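Local coordinates for protein FG41 Malonate Semialdehyde Decarboxylase (Coryneform bacterium, PDB 3MJZ) that is an enzyme of the tautomerase (MIF) superfamily, assembled as a trimer in which beta-sheets continue from one subunit into the next, at residues A[68-73]-A[102-107]; A[3-8]-A[38-43]; A[24-29]-A[85-90]; A[9-14]-A[64-69]. All coordinates share one frame; numbering follows the deposited sequence.

From the N terminus, strand 2-8 leads into helix 13-30 and returns to the sheet at strand 39-45, where contact 2 closes the first beta-alpha-beta loop. Contact 4 opens on 9-14, inside that loop, and closes beyond it at 64-69, so the two cross. Contact 3 opens on 24-29 and closes at 85-90; it crosses contacts 2 and 4 and packs helix 13-30 against helix 78-92. Contact 1 opens at 68-73, sharing Ile68 and His69 with contact 4, crosses contact 3, and closes the second beta-alpha-beta loop at 102-107. Strands 2-8 and 66-73 run side by side, antiparallel, joining the two loops into one sheet, with a probable hydrogen bond from His69 N to Arg4 O (3.0 Å).

Contact 1 of 4, residues A[68-73]-A[102-107]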
# COMPACT_ATOMS: atom_id res chain seq x y z
N ILE A 68 9.58 3.28 -4.43
CA ILE A 68 9.77 2.88 -3.01
C ILE A 68 8.77 3.65 -2.13
O ILE A 68 8.78 4.86 -2.09
CB ILE A 68 11.21 3.24 -2.46
CG1 ILE A 68 12.30 3.15 -3.53
CG2 ILE A 68 11.56 2.40 -1.25
CD1 ILE A 68 12.44 1.81 -4.11
N HIS A 69 7.91 2.90 -1.44
CA HIS A 69 6.85 3.42 -0.60
C HIS A 69 7.21 3.02 0.85
O HIS A 69 7.22 1.84 1.22
CB HIS A 69 5.53 2.79 -1.05
CG HIS A 69 4.30 3.54 -0.65
ND1 HIS A 69 4.27 4.48 0.36
CD2 HIS A 69 3.02 3.42 -1.08
CE1 HIS A 69 3.05 4.94 0.50
NE2 HIS A 69 2.27 4.30 -0.35
N VAL A 70 7.56 4.02 1.65
CA VAL A 70 8.04 3.79 3.00
C VAL A 70 6.90 4.01 3.99
O VAL A 70 6.25 5.07 4.00
CB VAL A 70 9.24 4.72 3.29
CG1 VAL A 70 9.77 4.46 4.68
CG2 VAL A 70 10.34 4.49 2.25
N PHE A 71 6.62 2.97 4.76
CA PHE A 71 5.61 3.03 5.82
C PHE A 71 6.35 3.04 7.14
O PHE A 71 6.92 2.04 7.54
CB PHE A 71 4.64 1.86 5.75
CG PHE A 71 3.76 1.88 4.54
CD1 PHE A 71 4.18 1.29 3.35
CD2 PHE A 71 2.51 2.47 4.58
CE1 PHE A 71 3.38 1.30 2.23
CE2 PHE A 71 1.70 2.48 3.45
CZ PHE A 71 2.13 1.89 2.27
N THR A 72 6.34 4.18 7.82
CA THR A 72 7.11 4.34 9.03
C THR A 72 6.34 5.17 10.08
O THR A 72 5.34 5.84 9.77
CB THR A 72 8.50 4.95 8.71
OG1 THR A 72 9.39 4.76 9.82
CG2 THR A 72 8.38 6.44 8.38
N GLN A 73 6.80 5.09 11.33
CA GLN A 73 6.26 5.86 12.45
C GLN A 73 6.42 7.36 12.23
O GLN A 73 7.42 7.81 11.66
CB GLN A 73 6.95 5.47 13.77
CG GLN A 73 6.81 4.01 14.08
CD GLN A 73 7.66 3.56 15.24
OE1 GLN A 73 7.40 3.91 16.39
NE2 GLN A 73 8.66 2.75 14.94
N VAL A 102 13.99 6.85 -9.88
CA VAL A 102 13.61 6.59 -8.49
C VAL A 102 12.43 7.47 -8.09
O VAL A 102 12.41 8.68 -8.37
CB VAL A 102 14.79 6.81 -7.48
CG1 VAL A 102 14.47 6.16 -6.11
CG2 VAL A 102 16.11 6.27 -8.01
N PHE A 103 11.45 6.88 -7.43
CA PHE A 103 10.31 7.64 -6.88
C PHE A 103 10.08 7.09 -5.47
O PHE A 103 10.06 5.86 -5.28
CB PHE A 103 9.08 7.47 -7.79
CG PHE A 103 7.84 8.20 -7.31
CD1 PHE A 103 7.56 9.48 -7.76
CD2 PHE A 103 6.95 7.58 -6.43
CE1 PHE A 103 6.41 10.13 -7.33
CE2 PHE A 103 5.80 8.23 -6.00
CZ PHE A 103 5.53 9.49 -6.45
N ILE A 104 10.00 8.01 -4.49
CA ILE A 104 9.80 7.66 -3.06
C ILE A 104 8.60 8.36 -2.42
O ILE A 104 8.43 9.58 -2.57
CB ILE A 104 11.06 8.00 -2.15
CG1 ILE A 104 12.37 8.00 -2.95
CG2 ILE A 104 11.08 7.13 -0.87
CD1 ILE A 104 13.35 6.98 -2.56
N ALA A 105 7.78 7.60 -1.69
CA ALA A 105 6.63 8.09 -0.93
C ALA A 105 6.67 7.56 0.51
O ALA A 105 7.04 6.40 0.75
CB ALA A 105 5.35 7.67 -1.59
N ILE A 106 6.33 8.42 1.47
CA ILE A 106 6.32 8.06 2.87
C ILE A 106 4.90 8.17 3.36
O ILE A 106 4.24 9.17 3.13
CB ILE A 106 7.14 9.00 3.79
CG1 ILE A 106 8.53 9.36 3.24
CG2 ILE A 106 7.22 8.39 5.20
CD1 ILE A 106 9.46 8.24 3.09
N THR A 107 4.45 7.12 4.04
CA THR A 107 3.16 7.12 4.70
C THR A 107 3.39 6.80 6.17
O THR A 107 4.10 5.85 6.51
CB THR A 107 2.20 6.12 4.05
OG1 THR A 107 2.06 6.45 2.67
CG2 THR A 107 0.83 6.20 4.73
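Val70 and Ile106 stand side by side on neighbouring parallel strands of a beta-alpha-beta unit whose connecting helix is 78-92. The segment axes diverge by 20°, and the backbone pairing is regular: Val70 N gives its hydrogen to Ala105 O at 2.6 Å, while Val70 O receives Thr107 N at 2.7 Å. Ile68 uses its N and O in the same way on Phe103 and Ala105.

The closest aliphatic approach is on the sheet face that carries Ile68, Val70, Ile104 and Ile106. There Ile106 CD1 reaches Val70 CB at 3.5 Å; chi1 sets CG1 of Ile106 beside the backbone N, and the chi2 turn of -64° carries CD1 to the valine. Ile104 CD1 meets Ile68 CG1 at 4.1 Å. From helix 78-92, Phe85 covers Ile104 and Ile106, and Ile88 covers Ile104.

On the face with His69, Ala105, Phe71 and Thr107 the approach is somewhat longer, Phe71 CD2 lying 3.7 Å from Thr107 CB, yet no solvent side results, because neighbouring subunits pack there. Phe71 of a second subunit meets the His69 ring edge-to-face. CZ of Phe71 of the same chain lies over one face of that ring, and a methyl over a face as well: Ala105 CB stands 4.3 Å from the ring centroid, 28° off its normal, a CH-pi contact.

Contact 2 of 4, residues A[3-8]-A[38-43]; sequences IRIDLT and RFQILT
Backbone hydrogen bonds carry most of the pairing, beginning where Ile3 N meets Phe39 O and Ile3 O accepts Ile41 N, each at 2.8 Å. Ile5 repeats the pattern with Ile41 O and Thr43 N, and Leu7 N then reaches Thr43 O at 2.9 Å.

Apolar contacts gather on the face of Ile3, Ile5, Gln40 and Leu42. Ile5 CD1 touches Leu42 CD1 at 3.8 Å, from a side chain lying alongside; the same methyl lies 3.9 Å from Gln40 NE2, the two chains passing at an angle. Ile3 on this face packs on Leu27 of helix 13-30, as expected for a beta-alpha-beta unit in which that helix links parallel strands 2-8 and 39-45.

Polar side chains divide between the two faces. Arg38 grips Gln40 OE1 side-on with NE and NH2, both at 2.8 Å and with the oxygen near the guanidinium plane; since Gln40 NE2 binds Ala20 O, both ends of the amide are fixed. On the opposite face, Asp6 lies alongside Thr43, with OD1 3.3 Å from Thr43 CB. A water bonds Thr43 OG1 at 2.8 Å and can donate to Ile41 O (3.2 Å) and, in a weak bond, to Asp6 OD2, though more acceptors are in reach than it has protons. The stronger partner of Asp6 OD2 is Arg4 of the second subunit, while Arg4 NH1 of this chain pairs with Asp6 of the third.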
# COMPACT_ATOMS: atom_id res chain seq x y z
N ILE A 3 8.57 -1.52 3.80
CA ILE A 3 8.93 -0.92 2.50
C ILE A 3 8.37 -1.78 1.39
O ILE A 3 8.62 -2.98 1.31
CB ILE A 3 10.46 -0.65 2.35
CG1 ILE A 3 10.92 0.34 3.40
CG2 ILE A 3 10.81 -0.07 1.01
CD1 ILE A 3 11.49 -0.33 4.55
N ARG A 4 7.54 -1.16 0.57
CA ARG A 4 7.00 -1.77 -0.61
C ARG A 4 7.84 -1.24 -1.74
O ARG A 4 7.76 -0.03 -2.08
CB ARG A 4 5.51 -1.39 -0.80
CG ARG A 4 4.58 -1.99 0.23
CD ARG A 4 3.10 -1.87 -0.12
NE ARG A 4 2.34 -2.47 0.98
CZ ARG A 4 1.94 -3.73 1.02
NH1 ARG A 4 2.16 -4.55 -0.01
NH2 ARG A 4 1.29 -4.19 2.08
N ILE A 5 8.67 -2.12 -2.30
CA ILE A 5 9.47 -1.77 -3.49
C ILE A 5 8.81 -2.32 -4.73
O ILE A 5 8.79 -3.55 -4.95
CB ILE A 5 10.95 -2.23 -3.41
CG1 ILE A 5 11.62 -1.64 -2.16
CG2 ILE A 5 11.71 -1.79 -4.64
CD1 ILE A 5 12.10 -2.62 -1.23
N ASP A 6 8.28 -1.42 -5.54
CA ASP A 6 7.66 -1.82 -6.79
C ASP A 6 8.57 -1.49 -7.98
O ASP A 6 8.83 -0.32 -8.28
CB ASP A 6 6.26 -1.22 -6.92
CG ASP A 6 5.25 -1.93 -6.03
OD1 ASP A 6 4.63 -2.90 -6.52
OD2 ASP A 6 5.06 -1.51 -4.85
N LEU A 7 9.07 -2.53 -8.63
CA LEU A 7 10.04 -2.37 -9.71
C LEU A 7 9.60 -3.16 -10.93
O LEU A 7 8.50 -3.65 -10.96
CB LEU A 7 11.46 -2.71 -9.25
CG LEU A 7 11.86 -4.02 -8.58
CD1 LEU A 7 13.36 -3.98 -8.37
CD2 LEU A 7 11.21 -4.19 -7.25
N THR A 8 10.46 -3.28 -11.94
CA THR A 8 10.09 -3.87 -13.22
C THR A 8 10.79 -5.19 -13.55
O THR A 8 11.91 -5.47 -13.11
CB THR A 8 10.32 -2.85 -14.39
OG1 THR A 8 11.70 -2.41 -14.40
CG2 THR A 8 9.35 -1.65 -14.28
N ARG A 38 14.20 -5.00 9.14
CA ARG A 38 14.08 -5.13 7.70
C ARG A 38 12.76 -5.78 7.29
O ARG A 38 12.52 -6.95 7.55
CB ARG A 38 15.27 -5.88 7.11
CG ARG A 38 15.19 -6.01 5.61
CD ARG A 38 16.53 -6.36 4.99
NE ARG A 38 16.43 -6.26 3.54
CZ ARG A 38 17.43 -6.49 2.69
NH1 ARG A 38 18.63 -6.85 3.14
NH2 ARG A 38 17.22 -6.39 1.39
N PHE A 39 11.91 -4.99 6.67
CA PHE A 39 10.60 -5.47 6.25
C PHE A 39 10.29 -4.90 4.89
O PHE A 39 9.90 -3.74 4.76
CB PHE A 39 9.54 -5.15 7.30
CG PHE A 39 9.87 -5.71 8.62
CD1 PHE A 39 10.48 -4.92 9.59
CD2 PHE A 39 9.66 -7.06 8.88
CE1 PHE A 39 10.85 -5.46 10.82
CE2 PHE A 39 10.01 -7.61 10.11
CZ PHE A 39 10.61 -6.81 11.08
N GLN A 40 10.48 -5.75 3.88
CA GLN A 40 10.36 -5.33 2.49
C GLN A 40 9.50 -6.29 1.70
O GLN A 40 9.47 -7.48 1.98
CB GLN A 40 11.75 -5.20 1.86
CG GLN A 40 12.70 -4.31 2.70
CD GLN A 40 14.05 -4.14 2.04
OE1 GLN A 40 14.71 -5.13 1.69
NE2 GLN A 40 14.46 -2.89 1.84
N ILE A 41 8.75 -5.74 0.75
CA ILE A 41 7.99 -6.54 -0.21
C ILE A 41 8.43 -6.08 -1.61
O ILE A 41 8.21 -4.92 -1.95
CB ILE A 41 6.44 -6.32 -0.07
CG1 ILE A 41 6.01 -6.25 1.43
CG2 ILE A 41 5.64 -7.29 -0.99
CD1 ILE A 41 4.86 -7.09 1.85
N LEU A 42 9.05 -6.96 -2.39
CA LEU A 42 9.37 -6.66 -3.80
C LEU A 42 8.30 -7.16 -4.76
O LEU A 42 7.93 -8.33 -4.74
CB LEU A 42 10.73 -7.23 -4.22
CG LEU A 42 12.03 -6.54 -3.80
CD1 LEU A 42 12.10 -6.32 -2.29
CD2 LEU A 42 13.21 -7.39 -4.24
N THR A 43 7.81 -6.27 -5.60
CA THR A 43 6.87 -6.63 -6.66
C THR A 43 7.43 -6.17 -8.02
O THR A 43 7.49 -4.95 -8.33
CB THR A 43 5.43 -6.10 -6.39
OG1 THR A 43 5.05 -6.40 -5.03
CG2 THR A 43 4.41 -6.76 -7.32
O HOH W 1 5.60 -4.07 -3.64

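Contact 3 of 4, residues A[24-29]-A[85-90]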
# COMPACT_ATOMS: atom_id res chain seq x y z
N HIS A 24 17.54 -0.67 2.30
CA HIS A 24 17.64 -1.00 3.73
C HIS A 24 18.84 -0.35 4.42
O HIS A 24 18.66 0.31 5.45
CB HIS A 24 17.64 -2.50 4.00
CG HIS A 24 17.73 -2.85 5.45
ND1 HIS A 24 16.69 -2.62 6.33
CD2 HIS A 24 18.74 -3.37 6.19
CE1 HIS A 24 17.05 -3.00 7.55
NE2 HIS A 24 18.29 -3.46 7.49
N ASP A 25 20.03 -0.52 3.83
CA ASP A 25 21.29 0.07 4.32
C ASP A 25 21.24 1.60 4.41
O ASP A 25 21.84 2.22 5.31
CB ASP A 25 22.47 -0.35 3.44
CG ASP A 25 22.81 -1.84 3.53
OD1 ASP A 25 22.41 -2.51 4.51
OD2 ASP A 25 23.50 -2.33 2.61
N ALA A 26 20.51 2.20 3.47
CA ALA A 26 20.27 3.64 3.50
C ALA A 26 19.41 4.04 4.71
O ALA A 26 19.70 5.02 5.40
CB ALA A 26 19.65 4.09 2.19
N LEU A 27 18.36 3.26 4.96
CA LEU A 27 17.47 3.50 6.10
C LEU A 27 18.19 3.37 7.44
O LEU A 27 17.96 4.17 8.33
CB LEU A 27 16.26 2.56 6.04
CG LEU A 27 14.93 2.92 5.40
CD1 LEU A 27 14.96 4.17 4.52
CD2 LEU A 27 14.42 1.72 4.62
N VAL A 28 19.04 2.35 7.57
CA VAL A 28 19.79 2.09 8.81
C VAL A 28 20.84 3.17 9.10
O VAL A 28 21.13 3.46 10.27
CB VAL A 28 20.49 0.71 8.80
CG1 VAL A 28 21.07 0.42 10.17
CG2 VAL A 28 19.52 -0.40 8.42
N GLU A 29 21.41 3.73 8.04
CA GLU A 29 22.36 4.84 8.13
C GLU A 29 21.66 6.13 8.55
O GLU A 29 22.13 6.81 9.45
CB GLU A 29 23.08 5.00 6.79
CG GLU A 29 23.89 6.29 6.56
CD GLU A 29 24.19 6.52 5.06
OE1 GLU A 29 24.06 7.69 4.59
OE2 GLU A 29 24.54 5.53 4.35
N PHE A 85 15.63 10.34 1.31
CA PHE A 85 15.46 10.33 -0.16
C PHE A 85 16.84 10.33 -0.85
O PHE A 85 17.09 9.53 -1.76
CB PHE A 85 14.63 11.53 -0.66
CG PHE A 85 13.24 11.63 -0.04
CD1 PHE A 85 12.44 10.50 0.15
CD2 PHE A 85 12.71 12.86 0.29
CE1 PHE A 85 11.17 10.61 0.69
CE2 PHE A 85 11.45 12.97 0.85
CZ PHE A 85 10.68 11.85 1.04
N ALA A 86 17.72 11.22 -0.40
CA ALA A 86 19.07 11.40 -0.98
C ALA A 86 19.90 10.14 -0.83
O ALA A 86 20.52 9.69 -1.80
CB ALA A 86 19.80 12.60 -0.33
N ALA A 87 19.91 9.56 0.36
CA ALA A 87 20.77 8.43 0.62
C ALA A 87 20.29 7.17 -0.11
O ALA A 87 21.11 6.37 -0.58
CB ALA A 87 20.91 8.19 2.10
N ILE A 88 18.98 6.97 -0.21
CA ILE A 88 18.45 5.86 -0.99
C ILE A 88 18.88 6.01 -2.44
O ILE A 88 19.31 5.04 -3.06
CB ILE A 88 16.91 5.74 -0.88
CG1 ILE A 88 16.51 5.15 0.49
CG2 ILE A 88 16.35 4.90 -2.04
CD1 ILE A 88 15.03 5.33 0.87
N THR A 89 18.81 7.24 -2.96
CA THR A 89 19.04 7.49 -4.38
C THR A 89 20.52 7.41 -4.79
O THR A 89 20.79 6.95 -5.89
CB THR A 89 18.36 8.79 -4.87
OG1 THR A 89 17.03 8.87 -4.36
CG2 THR A 89 18.30 8.84 -6.38
N GLU A 90 21.46 7.81 -3.92
CA GLU A 90 22.91 7.62 -4.17
C GLU A 90 23.32 6.16 -4.07
O GLU A 90 24.29 5.75 -4.71
CB GLU A 90 23.86 8.37 -3.22
CG GLU A 90 23.35 9.51 -2.39
CD GLU A 90 23.38 10.84 -3.10
OE1 GLU A 90 23.62 11.88 -2.43
OE2 GLU A 90 23.15 10.85 -4.33
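With chi1 at -75° the CG1 branch of Ile88 leans to the backbone-N side, and chi2 of 164° extends it, a shape that reaches across to Ala26 and Leu27. This joins helix 13-30 to helix 78-92, the connecting helices of the two beta-alpha-beta units, which run roughly antiparallel. The segment axes approach to 8.6 Å at 145°. Such a short separation is possible because alanines stand at the crossing: Ala26 and Ala87 both direct CB toward the partner helix, and the two methyls lie 4.3 Å apart.

Ala26 CB also rests on the Ile88 side chain, 3.7 Å from CG1. Further along the same branch, Ile88 CD1 meets Leu27 CD1 at 3.8 Å, the two chains crossing obliquely. These larger groups turn inward to the sheet, where Leu27 packs on Ile3 and Ile88 on Ile104, so both helices cover the same sheet face. No hydrogen bond passes between the segments, and the junction is held by apolar packing.

At the solvent-exposed margin Glu29 stretches out with its CG anti to the backbone N, and its OE1 comes to 4.0 Å from Ala87 CB.

Contact 4 of 4, residues A[9-14]-A[64-69]; sequences SDRSRE and SVVIIH
The guanidinium of Arg11 lies flat between two side chains of the other segment, with Ser64 CB over one face and Val66 CG2 over the opposite one. The valine methyl is 3.4 Å from Arg11 NH1. A bend at chi3 (145°) turns the end of the otherwise extended arginine into this slot. At the rim of the guanidinium, in its plane, a water accepts from Arg11 NH1 at 2.6 Å and donates to Val65 O at 2.8 Å, bridging the two segments. Ser64 O is modelled too near NH1 for a bond to be claimed there, while Arg11 NH2 is hydrogen-bonded to Gly96 O.

Beside this, Ser64 turns its hydroxyl the other way, toward Asp10. Ser64 OG donates to Asp10 OD2 at 2.7 Å, meeting the syn side of the carboxylate 21° out of its plane. OD1 of Asp10 is hydrogen-bonded to Thr8 OG1.

Segment 9-14 runs from the turn after strand 2-8 into the first residues of helix 13-30, with Ser12 as N-cap bonded through OG to Gln15 N; the contact ties that turn to the start of strand 66-73. Chemically, the buried guanidinium is met by the Gly96 carbonyl and a bridging water, so its charge is probably stabilised by dipoles, while the nearby carboxylate is engaged by hydroxyls.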
# COMPACT_ATOMS: atom_id res chain seq x y z
N SER A 9 10.12 -5.98 -14.38
CA SER A 9 10.49 -7.35 -14.68
C SER A 9 11.79 -7.50 -15.47
O SER A 9 12.41 -8.56 -15.45
CB SER A 9 9.34 -7.99 -15.46
OG SER A 9 9.17 -9.33 -15.07
N ASP A 10 12.19 -6.45 -16.17
CA ASP A 10 13.47 -6.48 -16.90
C ASP A 10 14.72 -6.48 -16.00
O ASP A 10 15.81 -6.80 -16.46
CB ASP A 10 13.54 -5.33 -17.93
CG ASP A 10 13.55 -3.97 -17.28
OD1 ASP A 10 12.49 -3.54 -16.80
OD2 ASP A 10 14.62 -3.34 -17.27
N ARG A 11 14.56 -6.11 -14.73
CA ARG A 11 15.70 -6.00 -13.82
C ARG A 11 15.99 -7.38 -13.28
O ARG A 11 15.06 -8.10 -12.90
CB ARG A 11 15.42 -4.99 -12.70
CG ARG A 11 15.59 -3.58 -13.19
CD ARG A 11 15.51 -2.52 -12.11
NE ARG A 11 16.43 -1.44 -12.43
CZ ARG A 11 16.07 -0.21 -12.78
NH1 ARG A 11 14.79 0.09 -12.82
NH2 ARG A 11 16.96 0.70 -13.07
N SER A 12 17.26 -7.77 -13.29
CA SER A 12 17.58 -9.13 -12.88
C SER A 12 17.22 -9.31 -11.40
O SER A 12 17.37 -8.38 -10.61
CB SER A 12 19.04 -9.48 -13.14
OG SER A 12 19.88 -8.88 -12.18
N ARG A 13 16.72 -10.50 -11.07
CA ARG A 13 16.41 -10.91 -9.70
C ARG A 13 17.56 -10.61 -8.76
O ARG A 13 17.35 -10.30 -7.60
CB ARG A 13 15.97 -12.39 -9.61
CG ARG A 13 16.61 -13.35 -10.62
CD ARG A 13 16.01 -13.21 -12.06
NE ARG A 13 16.83 -13.83 -13.10
CZ ARG A 13 18.13 -13.60 -13.30
NH1 ARG A 13 18.82 -12.77 -12.52
NH2 ARG A 13 18.77 -14.22 -14.28
N GLU A 14 18.78 -10.66 -9.30
CA GLU A 14 19.99 -10.32 -8.57
C GLU A 14 20.04 -8.83 -8.25
O GLU A 14 20.30 -8.44 -7.10
CB GLU A 14 21.24 -10.72 -9.36
CG GLU A 14 21.18 -12.10 -10.05
CD GLU A 14 20.65 -13.22 -9.15
OE1 GLU A 14 20.17 -14.25 -9.69
OE2 GLU A 14 20.71 -13.07 -7.90
N SER A 64 12.20 1.28 -16.73
CA SER A 64 12.60 0.55 -15.55
C SER A 64 12.49 1.43 -14.30
O SER A 64 13.50 1.71 -13.64
CB SER A 64 14.01 -0.03 -15.76
OG SER A 64 14.10 -0.75 -16.99
N VAL A 65 11.27 1.88 -13.99
CA VAL A 65 10.99 2.70 -12.79
C VAL A 65 11.07 1.86 -11.51
O VAL A 65 10.71 0.69 -11.52
CB VAL A 65 9.61 3.38 -12.86
CG1 VAL A 65 9.29 4.10 -11.56
CG2 VAL A 65 9.54 4.39 -14.03
N VAL A 66 11.59 2.46 -10.44
CA VAL A 66 11.65 1.85 -9.10
C VAL A 66 10.92 2.77 -8.12
O VAL A 66 11.43 3.83 -7.76
CB VAL A 66 13.10 1.64 -8.60
CG1 VAL A 66 13.12 0.99 -7.22
CG2 VAL A 66 13.90 0.79 -9.58
N ILE A 67 9.71 2.38 -7.72
CA ILE A 67 8.91 3.14 -6.76
C ILE A 67 9.05 2.50 -5.38
O ILE A 67 8.73 1.33 -5.20
CB ILE A 67 7.43 3.22 -7.22
CG1 ILE A 67 7.33 4.03 -8.53
CG2 ILE A 67 6.54 3.86 -6.16
CD1 ILE A 67 6.20 3.63 -9.43
N ILE A 68 9.58 3.28 -4.43
CA ILE A 68 9.77 2.88 -3.01
C ILE A 68 8.77 3.65 -2.13
O ILE A 68 8.78 4.86 -2.09
CB ILE A 68 11.21 3.24 -2.46
CG1 ILE A 68 12.30 3.15 -3.53
CG2 ILE A 68 11.56 2.40 -1.25
CD1 ILE A 68 12.44 1.81 -4.11
N HIS A 69 7.91 2.90 -1.44
CA HIS A 69 6.85 3.42 -0.60
C HIS A 69 7.21 3.02 0.85
O HIS A 69 7.22 1.84 1.22
CB HIS A 69 5.53 2.79 -1.05
CG HIS A 69 4.30 3.54 -0.65
ND1 HIS A 69 4.27 4.48 0.36
CD2 HIS A 69 3.02 3.42 -1.08
CE1 HIS A 69 3.05 4.94 0.50
NE2 HIS A 69 2.27 4.30 -0.35
O HOH W 2 12.57 -1.24 -12.31